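Local coordinates for protein esterase (Alcaligenes sp., PDB 1QLW) that acts as a carboxylic esterase, probably hydrolysing ester bonds with an active site of the alpha/beta-hydrolase kind, at residues K95-Y100 / L312-I317; N189-A194 / A217-G222; Y211-A216 / K241-I246; V248-G253 / K267-F272. One frame throughout, in Å; residues are numbered along the deposited sequence.

The four contacts sample how one alpha/beta-hydrolase core fixes its helices and loops around a largely parallel sheet. Contacts 2 and 3 share helix 211-218, with centres 9 Å apart: S191 and L190 of contact 2 pack on T215 of contact 3. Contact 3 also meets contact 4 through aromatic and aliphatic groups, with F213 CE1 3.7 Å from F272 CZ. Contact 1 reaches contact 4 through W316, whose CZ2 lies 3.4 Å from V248 C, although their centres are 19 Å apart; contacts 2, 3 and 4 all fall inside its chain loop. Helix 211-218 follows strand 200-205 through a turn consistent with the nucleophile elbow of this fold.

Contact 1 of 4, residues K95-Y100 / L312-I317; sequences KGYSTY and LILDWI
Y97 and L314 lie alongside each other and point opposite ways, the phenol running outward from its segment while the leucine reaches back from the helix. L314 CD2 settles 3.8 Å from Y97 CE2, approaching the ring obliquely. Further along the same ring the helix offers a second methyl: I317 CG2 lies 4.1 Å from Y97 CE1 and 3.6 Å from Y97 OH. Setting CG of Y97 anti to its own carbonyl carbon (chi1 -72°) sends the ring across to the helix, where L314 touches its CD2-CE2 side and I317 its far end. The other branch of L314 serves a different partner, because CD1 sits 3.8 Å from CG of K95, whose aliphatic stem passes the leucine at a slant before bending at chi2 and carrying the ammonium away. This is the packing of a C-terminal helix, 306-319, against the link between helix 88-94 and strand 99-103, which in the alpha/beta-hydrolase sheet runs parallel to 65-68 and antiparallel to 43-57. G96, at positive phi, closes helix 88-94 with a Schellman motif, and Y97, L314 and I317 all touch I65 of strand 65-68. At the ring edge, in its plane, a water stands 2.6 Å from Y97 OH and donates to L314 O over 2.8 Å, tying the phenol to the helix backbone. A phenylalanine here would probably keep the methyl contacts but leave this water without its phenolic partner, so that the bridge to L314 O would be lost.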
loop_
_atom_site.group_PDB
_atom_site.type_symbol
_atom_site.label_atom_id
_atom_site.label_comp_id
_atom_site.label_asym_id
_atom_site.label_seq_id
_atom_site.Cartn_x
_atom_site.Cartn_y
_atom_site.Cartn_z
ATOM N N LYS A 95 19.664 -6.514 -10.172
ATOM C CA LYS A 95 20.112 -6.607 -11.546
ATOM C C LYS A 95 20.394 -5.243 -12.153
ATOM O O LYS A 95 20.799 -5.177 -13.327
ATOM C CB LYS A 95 19.103 -7.424 -12.354
ATOM C CG LYS A 95 19.085 -8.891 -11.949
ATOM C CD LYS A 95 20.322 -9.618 -12.430
ATOM C CE LYS A 95 20.196 -11.120 -12.382
ATOM N NZ LYS A 95 21.248 -11.780 -13.200
ATOM N N GLY A 96 20.217 -4.166 -11.395
ATOM C CA GLY A 96 20.594 -2.845 -11.837
ATOM C C GLY A 96 19.510 -1.988 -12.435
ATOM O O GLY A 96 19.814 -0.939 -13.001
ATOM N N TYR A 97 18.248 -2.433 -12.355
ATOM C CA TYR A 97 17.140 -1.636 -12.843
ATOM C C TYR A 97 16.472 -0.880 -11.701
ATOM O O TYR A 97 16.144 -1.447 -10.667
ATOM C CB TYR A 97 16.057 -2.545 -13.457
ATOM C CG TYR A 97 16.481 -3.140 -14.777
ATOM C CD1 TYR A 97 16.217 -2.459 -15.957
ATOM C CD2 TYR A 97 17.127 -4.364 -14.861
ATOM C CE1 TYR A 97 16.569 -2.947 -17.192
ATOM C CE2 TYR A 97 17.487 -4.870 -16.116
ATOM C CZ TYR A 97 17.231 -4.144 -17.256
ATOM O OH TYR A 97 17.568 -4.603 -18.515
ATOM N N SER A 98 16.210 0.399 -11.945
ATOM C CA SER A 98 15.287 1.128 -11.102
ATOM C C SER A 98 13.883 0.561 -11.232
ATOM O O SER A 98 13.504 0.150 -12.332
ATOM C CB SER A 98 15.269 2.595 -11.489
ATOM O OG SER A 98 16.546 3.152 -11.225
ATOM N N THR A 99 13.162 0.527 -10.124
ATOM C CA THR A 99 11.819 -0.016 -10.128
ATOM C C THR A 99 10.814 1.012 -9.615
ATOM O O THR A 99 11.081 1.760 -8.669
ATOM C CB THR A 99 11.644 -1.270 -9.268
ATOM O OG1 THR A 99 11.908 -0.937 -7.912
ATOM C CG2 THR A 99 12.553 -2.381 -9.766
ATOM N N TYR A 100 9.675 1.046 -10.288
ATOM C CA TYR A 100 8.543 1.906 -9.919
ATOM C C TYR A 100 7.359 0.964 -9.732
ATOM O O TYR A 100 6.874 0.421 -10.723
ATOM C CB TYR A 100 8.285 2.984 -10.960
ATOM C CG TYR A 100 9.352 4.049 -10.973
ATOM C CD1 TYR A 100 10.616 3.819 -11.484
ATOM C CD2 TYR A 100 9.117 5.307 -10.433
ATOM C CE1 TYR A 100 11.613 4.771 -11.412
ATOM C CE2 TYR A 100 10.093 6.279 -10.387
ATOM C CZ TYR A 100 11.347 6.011 -10.870
ATOM O OH TYR A 100 12.335 6.957 -10.824
ATOM N N LEU A 312 14.702 -14.634 -17.962
ATOM C CA LEU A 312 14.246 -14.656 -19.354
ATOM C C LEU A 312 13.719 -13.290 -19.751
ATOM O O LEU A 312 13.971 -12.813 -20.859
ATOM C CB LEU A 312 13.198 -15.739 -19.542
ATOM C CG LEU A 312 13.730 -17.174 -19.522
ATOM C CD1 LEU A 312 12.595 -18.159 -19.323
ATOM C CD2 LEU A 312 14.476 -17.489 -20.812
ATOM N N ILE A 313 12.919 -12.676 -18.885
ATOM C CA ILE A 313 12.341 -11.370 -19.173
ATOM C C ILE A 313 13.419 -10.298 -19.231
ATOM O O ILE A 313 13.436 -9.471 -20.147
ATOM C CB ILE A 313 11.263 -11.042 -18.120
ATOM C CG1 ILE A 313 10.065 -11.989 -18.311
ATOM C CG2 ILE A 313 10.844 -9.588 -18.209
ATOM C CD1 ILE A 313 9.047 -11.891 -17.185
ATOM N N LEU A 314 14.332 -10.297 -18.266
ATOM C CA LEU A 314 15.390 -9.289 -18.244
ATOM C C LEU A 314 16.332 -9.416 -19.434
ATOM O O LEU A 314 16.788 -8.416 -19.987
ATOM C CB LEU A 314 16.161 -9.331 -16.929
ATOM C CG LEU A 314 15.360 -8.975 -15.678
ATOM C CD1 LEU A 314 16.213 -9.177 -14.439
ATOM C CD2 LEU A 314 14.837 -7.545 -15.747
ATOM N N ASP A 315 16.598 -10.655 -19.851
ATOM C CA ASP A 315 17.415 -10.877 -21.051
ATOM C C ASP A 315 16.734 -10.235 -22.256
ATOM O O ASP A 315 17.364 -9.551 -23.070
ATOM C CB ASP A 315 17.638 -12.362 -21.306
ATOM C CG ASP A 315 18.301 -12.663 -22.635
ATOM O OD1 ASP A 315 19.530 -12.486 -22.754
ATOM O OD2 ASP A 315 17.594 -13.070 -23.583
ATOM N N TRP A 316 15.422 -10.419 -22.382
ATOM C CA TRP A 316 14.664 -9.813 -23.467
ATOM C C TRP A 316 14.696 -8.296 -23.362
ATOM O O TRP A 316 14.926 -7.611 -24.366
ATOM C CB TRP A 316 13.233 -10.354 -23.490
ATOM C CG TRP A 316 12.411 -9.755 -24.600
ATOM C CD1 TRP A 316 12.243 -10.252 -25.851
ATOM C CD2 TRP A 316 11.662 -8.539 -24.556
ATOM N NE1 TRP A 316 11.439 -9.426 -26.591
ATOM C CE2 TRP A 316 11.076 -8.355 -25.828
ATOM C CE3 TRP A 316 11.424 -7.585 -23.550
ATOM C CZ2 TRP A 316 10.278 -7.255 -26.117
ATOM C CZ3 TRP A 316 10.635 -6.504 -23.866
ATOM C CH2 TRP A 316 10.064 -6.347 -25.132
ATOM N N ILE A 317 14.503 -7.759 -22.155
ATOM C CA ILE A 317 14.526 -6.304 -22.001
ATOM C C ILE A 317 15.876 -5.748 -22.424
ATOM O O ILE A 317 15.945 -4.771 -23.167
ATOM C CB ILE A 317 14.211 -5.883 -20.559
ATOM C CG1 ILE A 317 12.746 -6.199 -20.236
ATOM C CG2 ILE A 317 14.510 -4.402 -20.371
ATOM C CD1 ILE A 317 12.358 -5.987 -18.786
HETATM O O HOH W 1 18.778 -6.869 -18.759
#

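Contact 2 of 4, residues N189-A194 / A217-G222; sequences NLSKLA and AMNPKG
N219 meets S191 at its first side-chain carbon, with CB 3.8 Å from S191 OG. From there CG continues trans to the backbone N (chi1 -172°), and the amide it carries turns OD1 back over its own chain. OD1 accepts the backbone N-H of K221 at 3.0 Å; the N-H points nearly straight at the oxygen, yet the donor sits 43° above the carbonyl plane. The N219 side chain also packs on I195 of helix 185-197. The bond to OD1 closes an Asx turn, which bends the chain just after helix 211-218 ends and leads it toward strand 223-229, the next parallel strand of the alpha/beta-hydrolase sheet. Helix 185-197 flanks this exit. S191 gives its hydroxyl proton to a water 2.7 Å from OG, and the water spends its own two protons on the bend, so a single molecule ties the helix to two of its carbonyl oxygens, N219 O and K221 O. One turn on, A194 CB packs against the carbonyl of G222, 3.6 Å from G222 O. G222 has positive phi, and a CB modelled there would fall 2.3 Å from A194 O, too close for any side chain at this backbone position.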
loop_
_atom_site.group_PDB
_atom_site.type_symbol
_atom_site.label_atom_id
_atom_site.label_comp_id
_atom_site.label_asym_id
_atom_site.label_seq_id
_atom_site.Cartn_x
_atom_site.Cartn_y
_atom_site.Cartn_z
ATOM N N ASN A 189 -2.615 7.535 -15.931
ATOM C CA ASN A 189 -1.555 7.781 -14.958
ATOM C C ASN A 189 -0.241 7.145 -15.380
ATOM O O ASN A 189 0.825 7.720 -15.131
ATOM C CB ASN A 189 -1.995 7.309 -13.575
ATOM C CG ASN A 189 -3.065 8.223 -13.002
ATOM O OD1 ASN A 189 -3.067 9.417 -13.272
ATOM N ND2 ASN A 189 -3.942 7.642 -12.203
ATOM N N LEU A 190 -0.288 5.981 -16.043
ATOM C CA LEU A 190 0.949 5.378 -16.532
ATOM C C LEU A 190 1.572 6.251 -17.623
ATOM O O LEU A 190 2.803 6.291 -17.714
ATOM C CB LEU A 190 0.704 3.971 -17.057
ATOM C CG LEU A 190 0.381 2.943 -15.960
ATOM C CD1 LEU A 190 -0.145 1.667 -16.608
ATOM C CD2 LEU A 190 1.594 2.650 -15.105
ATOM N N SER A 191 0.767 6.936 -18.437
ATOM C CA SER A 191 1.346 7.845 -19.428
ATOM C C SER A 191 2.040 9.004 -18.721
ATOM O O SER A 191 3.166 9.358 -19.059
ATOM C CB SER A 191 0.268 8.380 -20.358
ATOM O OG SER A 191 0.785 9.408 -21.180
ATOM N N LYS A 192 1.377 9.593 -17.715
ATOM C CA LYS A 192 2.024 10.680 -16.978
ATOM C C LYS A 192 3.327 10.203 -16.381
ATOM O O LYS A 192 4.323 10.936 -16.394
ATOM C CB LYS A 192 1.072 11.187 -15.896
ATOM C CG LYS A 192 -0.126 11.934 -16.456
ATOM C CD LYS A 192 -1.086 12.381 -15.357
ATOM C CE LYS A 192 -2.106 13.347 -15.960
ATOM N NZ LYS A 192 -3.063 13.849 -14.946
ATOM N N LEU A 193 3.342 9.001 -15.785
ATOM C CA LEU A 193 4.570 8.481 -15.203
ATOM C C LEU A 193 5.649 8.257 -16.249
ATOM O O LEU A 193 6.809 8.634 -16.053
ATOM C CB LEU A 193 4.272 7.190 -14.443
ATOM C CG LEU A 193 5.471 6.504 -13.779
ATOM C CD1 LEU A 193 6.147 7.390 -12.759
ATOM C CD2 LEU A 193 5.068 5.175 -13.158
ATOM N N ALA A 194 5.284 7.641 -17.375
ATOM C CA ALA A 194 6.274 7.395 -18.429
ATOM C C ALA A 194 6.895 8.692 -18.933
ATOM O O ALA A 194 8.099 8.746 -19.217
ATOM C CB ALA A 194 5.661 6.590 -19.553
ATOM N N ALA A 217 -1.348 3.659 -26.885
ATOM C CA ALA A 217 -2.271 4.168 -27.900
ATOM C C ALA A 217 -2.679 5.601 -27.572
ATOM O O ALA A 217 -2.840 6.439 -28.475
ATOM C CB ALA A 217 -3.492 3.279 -27.997
ATOM N N MET A 218 -2.865 5.924 -26.290
ATOM C CA MET A 218 -3.233 7.277 -25.886
ATOM C C MET A 218 -2.084 8.246 -26.159
ATOM O O MET A 218 -2.279 9.344 -26.684
ATOM C CB MET A 218 -3.623 7.256 -24.418
ATOM C CG MET A 218 -4.028 8.570 -23.786
ATOM S SD MET A 218 -4.109 8.461 -21.974
ATOM C CE MET A 218 -5.398 7.238 -21.817
ATOM N N ASN A 219 -0.873 7.836 -25.815
ATOM C CA ASN A 219 0.324 8.656 -26.008
ATOM C C ASN A 219 1.540 7.751 -25.896
ATOM O O ASN A 219 1.766 7.171 -24.834
ATOM C CB ASN A 219 0.344 9.742 -24.934
ATOM C CG ASN A 219 1.430 10.758 -25.157
ATOM O OD1 ASN A 219 2.358 10.502 -25.936
ATOM N ND2 ASN A 219 1.335 11.935 -24.546
ATOM N N PRO A 220 2.319 7.564 -26.960
ATOM C CA PRO A 220 3.456 6.668 -26.903
ATOM C C PRO A 220 4.656 7.241 -26.163
ATOM O O PRO A 220 5.635 6.512 -25.931
ATOM C CB PRO A 220 3.789 6.432 -28.375
ATOM C CG PRO A 220 3.353 7.693 -29.034
ATOM C CD PRO A 220 2.100 8.139 -28.309
ATOM N N LYS A 221 4.649 8.518 -25.818
ATOM C CA LYS A 221 5.809 9.166 -25.235
ATOM C C LYS A 221 6.264 8.505 -23.943
ATOM O O LYS A 221 5.504 8.287 -23.014
ATOM C CB LYS A 221 5.534 10.648 -24.983
ATOM C CG LYS A 221 6.727 11.435 -24.462
ATOM C CD LYS A 221 6.447 12.931 -24.475
ATOM C CE LYS A 221 7.686 13.706 -24.056
ATOM N NZ LYS A 221 8.918 13.127 -24.659
ATOM N N GLY A 222 7.545 8.187 -23.906
ATOM C CA GLY A 222 8.175 7.618 -22.722
ATOM C C GLY A 222 7.996 6.124 -22.540
ATOM O O GLY A 222 8.467 5.582 -21.525
HETATM O O HOH W 2 2.778 8.128 -22.502
#

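Contact 3 of 4, residues Y211-A216 / K241-I246; sequences YPFQTA and KPLTSI
A216 and L243 mark the closest approach of the two backbones, their CA atoms 7.1 Å apart. On one side residues 211-216 form regular helix; on the other, residues 241-243 make a short 3-10 segment that runs straight into a type I beta turn from L243 to I246, closed by the bond of I246 N to L243 O at 3.1 Å. The turn brings L243 and I246, its first and last residues, round to the helix together. Between them they hold the methyl of A216: CB lies 3.7 Å from L243 CD2 and equally 3.7 Å from I246 CD1. The small alanine thus lets both longer chains come right up to the helix surface. L243 divides its branches, for while CD2 goes to A216, CD1 lies 4.0 Å from F213 CD1, the leucine nearly perpendicular to the phenylalanine. With CG of F213 anti to the carbonyl carbon (chi1 -57°), the ring leans back toward the start of the helix and offers its CD1 corner to this branch. The joint is wholly apolar, and all four residues are buried. The loop that carries L243 and I246 joins strand 223-229 to strand 248-252, so the contact presses this connection onto helix 211-218. F213 also packs on I226 of strand 223-229 and A216 on I223 of the same strand, while the F213 ring meets F272 of helix 263-278 edge to face.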
loop_
_atom_site.group_PDB
_atom_site.type_symbol
_atom_site.label_atom_id
_atom_site.label_comp_id
_atom_site.label_asym_id
_atom_site.label_seq_id
_atom_site.Cartn_x
_atom_site.Cartn_y
_atom_site.Cartn_z
ATOM N N TYR A 211 -3.346 -2.673 -19.975
ATOM C CA TYR A 211 -3.084 -1.270 -19.664
ATOM C C TYR A 211 -1.960 -0.629 -20.439
ATOM O O TYR A 211 -2.167 0.455 -20.989
ATOM C CB TYR A 211 -2.881 -1.009 -18.170
ATOM C CG TYR A 211 -4.026 -1.239 -17.224
ATOM C CD1 TYR A 211 -5.298 -1.663 -17.588
ATOM C CD2 TYR A 211 -3.822 -0.966 -15.867
ATOM C CE1 TYR A 211 -6.286 -1.865 -16.635
ATOM C CE2 TYR A 211 -4.798 -1.143 -14.914
ATOM C CZ TYR A 211 -6.043 -1.599 -15.303
ATOM O OH TYR A 211 -7.058 -1.819 -14.399
ATOM N N PRO A 212 -0.765 -1.209 -20.486
ATOM C CA PRO A 212 0.328 -0.519 -21.181
ATOM C C PRO A 212 0.045 -0.255 -22.638
ATOM O O PRO A 212 0.527 0.734 -23.193
ATOM C CB PRO A 212 1.535 -1.427 -20.995
ATOM C CG PRO A 212 1.189 -2.348 -19.912
ATOM C CD PRO A 212 -0.305 -2.431 -19.803
ATOM N N PHE A 213 -0.686 -1.166 -23.274
ATOM C CA PHE A 213 -1.042 -0.997 -24.674
ATOM C C PHE A 213 -2.031 0.140 -24.857
ATOM O O PHE A 213 -1.963 0.885 -25.831
ATOM C CB PHE A 213 -1.616 -2.305 -25.229
ATOM C CG PHE A 213 -0.686 -3.474 -25.077
ATOM C CD1 PHE A 213 0.426 -3.615 -25.897
ATOM C CD2 PHE A 213 -0.909 -4.429 -24.111
ATOM C CE1 PHE A 213 1.279 -4.701 -25.762
ATOM C CE2 PHE A 213 -0.080 -5.521 -23.968
ATOM C CZ PHE A 213 1.022 -5.654 -24.800
ATOM N N GLN A 214 -2.994 0.262 -23.922
ATOM C CA GLN A 214 -3.908 1.392 -23.945
ATOM C C GLN A 214 -3.158 2.686 -23.656
ATOM O O GLN A 214 -3.456 3.731 -24.250
ATOM C CB GLN A 214 -5.038 1.163 -22.933
ATOM C CG GLN A 214 -5.917 0.003 -23.346
ATOM C CD GLN A 214 -6.960 -0.383 -22.333
ATOM O OE1 GLN A 214 -6.823 -0.087 -21.140
ATOM N NE2 GLN A 214 -8.011 -1.067 -22.754
ATOM N N THR A 215 -2.187 2.672 -22.756
ATOM C CA THR A 215 -1.385 3.860 -22.475
ATOM C C THR A 215 -0.675 4.285 -23.755
ATOM O O THR A 215 -0.718 5.468 -24.121
ATOM C CB THR A 215 -0.366 3.564 -21.369
ATOM O OG1 THR A 215 -1.063 3.182 -20.172
ATOM C CG2 THR A 215 0.501 4.771 -21.073
ATOM N N ALA A 216 -0.028 3.334 -24.439
ATOM C CA ALA A 216 0.736 3.663 -25.628
ATOM C C ALA A 216 -0.134 4.197 -26.752
ATOM O O ALA A 216 0.294 5.088 -27.492
ATOM C CB ALA A 216 1.546 2.456 -26.076
ATOM N N LYS A 241 -0.850 -0.745 -35.444
ATOM C CA LYS A 241 -0.117 0.360 -36.069
ATOM C C LYS A 241 0.524 1.331 -35.103
ATOM O O LYS A 241 1.733 1.593 -35.187
ATOM C CB LYS A 241 -0.951 1.066 -37.138
ATOM C CG LYS A 241 -1.792 0.136 -37.997
ATOM C CD LYS A 241 -3.198 -0.009 -37.420
ATOM C CE LYS A 241 -4.082 1.154 -37.844
ATOM N NZ LYS A 241 -4.144 2.230 -36.816
ATOM N N PRO A 242 -0.181 1.781 -34.071
ATOM C CA PRO A 242 0.386 2.691 -33.088
ATOM C C PRO A 242 1.464 2.083 -32.210
ATOM O O PRO A 242 2.180 2.805 -31.496
ATOM C CB PRO A 242 -0.825 3.152 -32.273
ATOM C CG PRO A 242 -2.005 2.907 -33.163
ATOM C CD PRO A 242 -1.650 1.650 -33.916
ATOM N N LEU A 243 1.651 0.773 -32.225
ATOM C CA LEU A 243 2.599 0.054 -31.398
ATOM C C LEU A 243 3.847 -0.451 -32.088
ATOM O O LEU A 243 4.691 -1.128 -31.486
ATOM C CB LEU A 243 1.860 -1.173 -30.793
ATOM C CG LEU A 243 0.583 -0.831 -30.020
ATOM C CD1 LEU A 243 -0.113 -2.098 -29.553
ATOM C CD2 LEU A 243 0.861 0.067 -28.818
ATOM N N THR A 244 4.022 -0.174 -33.387
ATOM C CA THR A 244 5.113 -0.816 -34.125
ATOM C C THR A 244 6.503 -0.348 -33.736
ATOM O O THR A 244 7.474 -0.984 -34.177
ATOM C CB THR A 244 4.932 -0.682 -35.647
ATOM O OG1 THR A 244 4.732 0.694 -35.955
ATOM C CG2 THR A 244 3.733 -1.498 -36.090
ATOM N N SER A 245 6.666 0.731 -32.982
ATOM C CA SER A 245 7.982 1.158 -32.552
ATOM C C SER A 245 8.250 0.776 -31.101
ATOM O O SER A 245 9.320 1.129 -30.594
ATOM C CB SER A 245 8.161 2.673 -32.723
ATOM O OG SER A 245 8.378 2.946 -34.101
ATOM N N ILE A 246 7.349 0.053 -30.451
ATOM C CA ILE A 246 7.546 -0.331 -29.049
ATOM C C ILE A 246 7.695 -1.842 -28.982
ATOM O O ILE A 246 6.712 -2.544 -29.247
ATOM C CB ILE A 246 6.337 0.116 -28.201
ATOM C CG1 ILE A 246 6.188 1.639 -28.219
ATOM C CG2 ILE A 246 6.474 -0.361 -26.764
ATOM C CD1 ILE A 246 4.857 2.137 -27.706
#

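Contact 4 of 4, residues V248-G253 / K267-F272; sequences VLVVFG and KACHAF
F272 carries CG anti to the backbone N (chi1 164°), which throws its ring across to V248, while V248 and V250 each hold CG1 in that same anti position, the methyl that meets the helix in both. The residues belong to the first strand and the helix of a beta-alpha-beta crossover, 248-252 to 263-278 to 283-287, a repeating element of the alpha/beta-hydrolase fold. Here helix and strand segments run nearly antiparallel, at 163°, with their axes 10.2 Å apart at closest approach. V248, V250 and F252, every second residue of the strand, make up the face turned to the helix. V248 and F272 reach for each other from the strand and the helix, and V248 CG1 arrives at the ring edge, 4.0 Å from F272 CE2 and near the ring plane. At the next step V250 CG1 lies 4.2 Å from C269 CB, a looser touch at the point where the two backbones are nearest. C269 is also joined to C234 by a disulfide, which links this helix covalently to the loop after strand 223-229, while P231 from the same loop packs on both V250 and C269. Strand pairing continues on either side of 248-252, with 223-229 and 283-287. At the third step the sulfur meets F252 at the ring edge: C269 SG is 3.9 Å from F252 CE1 and 5.1 Å from the F252 ring centroid, 82° off the ring normal.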
loop_
_atom_site.group_PDB
_atom_site.type_symbol
_atom_site.label_atom_id
_atom_site.label_comp_id
_atom_site.label_asym_id
_atom_site.label_seq_id
_atom_site.Cartn_x
_atom_site.Cartn_y
_atom_site.Cartn_z
ATOM N N VAL A 248 7.496 -5.546 -27.733
ATOM C CA VAL A 248 6.536 -6.187 -26.854
ATOM C C VAL A 248 6.881 -7.642 -26.572
ATOM O O VAL A 248 7.184 -8.401 -27.479
ATOM C CB VAL A 248 5.126 -6.162 -27.487
ATOM C CG1 VAL A 248 4.112 -6.953 -26.680
ATOM C CG2 VAL A 248 4.648 -4.740 -27.744
ATOM N N LEU A 249 6.798 -7.988 -25.279
ATOM C CA LEU A 249 6.950 -9.352 -24.825
ATOM C C LEU A 249 5.700 -9.758 -24.052
ATOM O O LEU A 249 5.335 -9.042 -23.115
ATOM C CB LEU A 249 8.173 -9.494 -23.912
ATOM C CG LEU A 249 8.406 -10.890 -23.339
ATOM C CD1 LEU A 249 8.767 -11.895 -24.424
ATOM C CD2 LEU A 249 9.510 -10.857 -22.287
ATOM N N VAL A 250 5.065 -10.850 -24.440
ATOM C CA VAL A 250 3.912 -11.388 -23.716
ATOM C C VAL A 250 4.352 -12.748 -23.193
ATOM O O VAL A 250 4.870 -13.558 -23.959
ATOM C CB VAL A 250 2.662 -11.472 -24.603
ATOM C CG1 VAL A 250 1.535 -12.188 -23.883
ATOM C CG2 VAL A 250 2.252 -10.078 -25.073
ATOM N N VAL A 251 4.146 -13.023 -21.904
ATOM C CA VAL A 251 4.644 -14.239 -21.278
ATOM C C VAL A 251 3.488 -15.080 -20.748
ATOM O O VAL A 251 2.623 -14.571 -20.029
ATOM C CB VAL A 251 5.594 -13.914 -20.101
ATOM C CG1 VAL A 251 6.228 -15.200 -19.576
ATOM C CG2 VAL A 251 6.667 -12.922 -20.508
ATOM N N PHE A 252 3.489 -16.370 -21.084
ATOM C CA PHE A 252 2.507 -17.317 -20.584
ATOM C C PHE A 252 3.189 -18.515 -19.929
ATOM O O PHE A 252 4.239 -18.978 -20.381
ATOM C CB PHE A 252 1.534 -17.829 -21.658
ATOM C CG PHE A 252 0.396 -16.872 -21.920
ATOM C CD1 PHE A 252 0.508 -15.789 -22.767
ATOM C CD2 PHE A 252 -0.840 -17.098 -21.324
ATOM C CE1 PHE A 252 -0.562 -14.931 -22.986
ATOM C CE2 PHE A 252 -1.904 -16.236 -21.523
ATOM C CZ PHE A 252 -1.777 -15.149 -22.367
ATOM N N GLY A 253 2.558 -19.005 -18.870
ATOM C CA GLY A 253 2.998 -20.155 -18.136
ATOM C C GLY A 253 2.454 -21.479 -18.623
ATOM O O GLY A 253 2.288 -21.717 -19.825
ATOM N N LYS A 267 -4.252 -17.878 -27.299
ATOM C CA LYS A 267 -4.468 -17.836 -28.744
ATOM C C LYS A 267 -4.625 -16.418 -29.268
ATOM O O LYS A 267 -4.048 -16.031 -30.291
ATOM C CB LYS A 267 -5.737 -18.636 -29.034
ATOM C CG LYS A 267 -6.067 -19.026 -30.442
ATOM C CD LYS A 267 -7.176 -20.088 -30.346
ATOM C CE LYS A 267 -7.888 -20.183 -31.680
ATOM N NZ LYS A 267 -9.003 -21.160 -31.576
ATOM N N ALA A 268 -5.428 -15.610 -28.576
ATOM C CA ALA A 268 -5.642 -14.223 -28.971
ATOM C C ALA A 268 -4.351 -13.422 -28.879
ATOM O O ALA A 268 -4.117 -12.556 -29.713
ATOM C CB ALA A 268 -6.715 -13.579 -28.108
ATOM N N CYS A 269 -3.532 -13.686 -27.866
ATOM C CA CYS A 269 -2.261 -12.964 -27.768
ATOM C C CYS A 269 -1.351 -13.331 -28.927
ATOM O O CYS A 269 -0.655 -12.451 -29.441
ATOM C CB CYS A 269 -1.641 -13.210 -26.408
ATOM S SG CYS A 269 -2.488 -12.284 -25.106
ATOM N N HIS A 270 -1.353 -14.578 -29.389
ATOM C CA HIS A 270 -0.589 -14.910 -30.595
ATOM C C HIS A 270 -1.087 -14.106 -31.793
ATOM O O HIS A 270 -0.275 -13.658 -32.602
ATOM C CB HIS A 270 -0.711 -16.389 -30.949
ATOM C CG HIS A 270 0.213 -17.267 -30.179
ATOM N ND1 HIS A 270 1.585 -17.213 -30.297
ATOM C CD2 HIS A 270 -0.068 -18.273 -29.305
ATOM C CE1 HIS A 270 2.115 -18.166 -29.551
ATOM N NE2 HIS A 270 1.135 -18.811 -28.926
ATOM N N ALA A 271 -2.396 -13.953 -31.940
ATOM C CA ALA A 271 -2.918 -13.221 -33.103
ATOM C C ALA A 271 -2.364 -11.797 -33.069
ATOM O O ALA A 271 -2.012 -11.242 -34.103
ATOM C CB ALA A 271 -4.415 -13.267 -33.137
ATOM N N PHE A 272 -2.348 -11.186 -31.889
ATOM C CA PHE A 272 -1.788 -9.855 -31.713
ATOM C C PHE A 272 -0.321 -9.806 -32.077
ATOM O O PHE A 272 0.087 -8.953 -32.862
ATOM C CB PHE A 272 -2.008 -9.413 -30.250
ATOM C CG PHE A 272 -1.159 -8.254 -29.832
ATOM C CD1 PHE A 272 -1.229 -7.036 -30.470
ATOM C CD2 PHE A 272 -0.272 -8.474 -28.781
ATOM C CE1 PHE A 272 -0.391 -6.007 -30.036
ATOM C CE2 PHE A 272 0.536 -7.447 -28.342
ATOM C CZ PHE A 272 0.481 -6.240 -28.992
#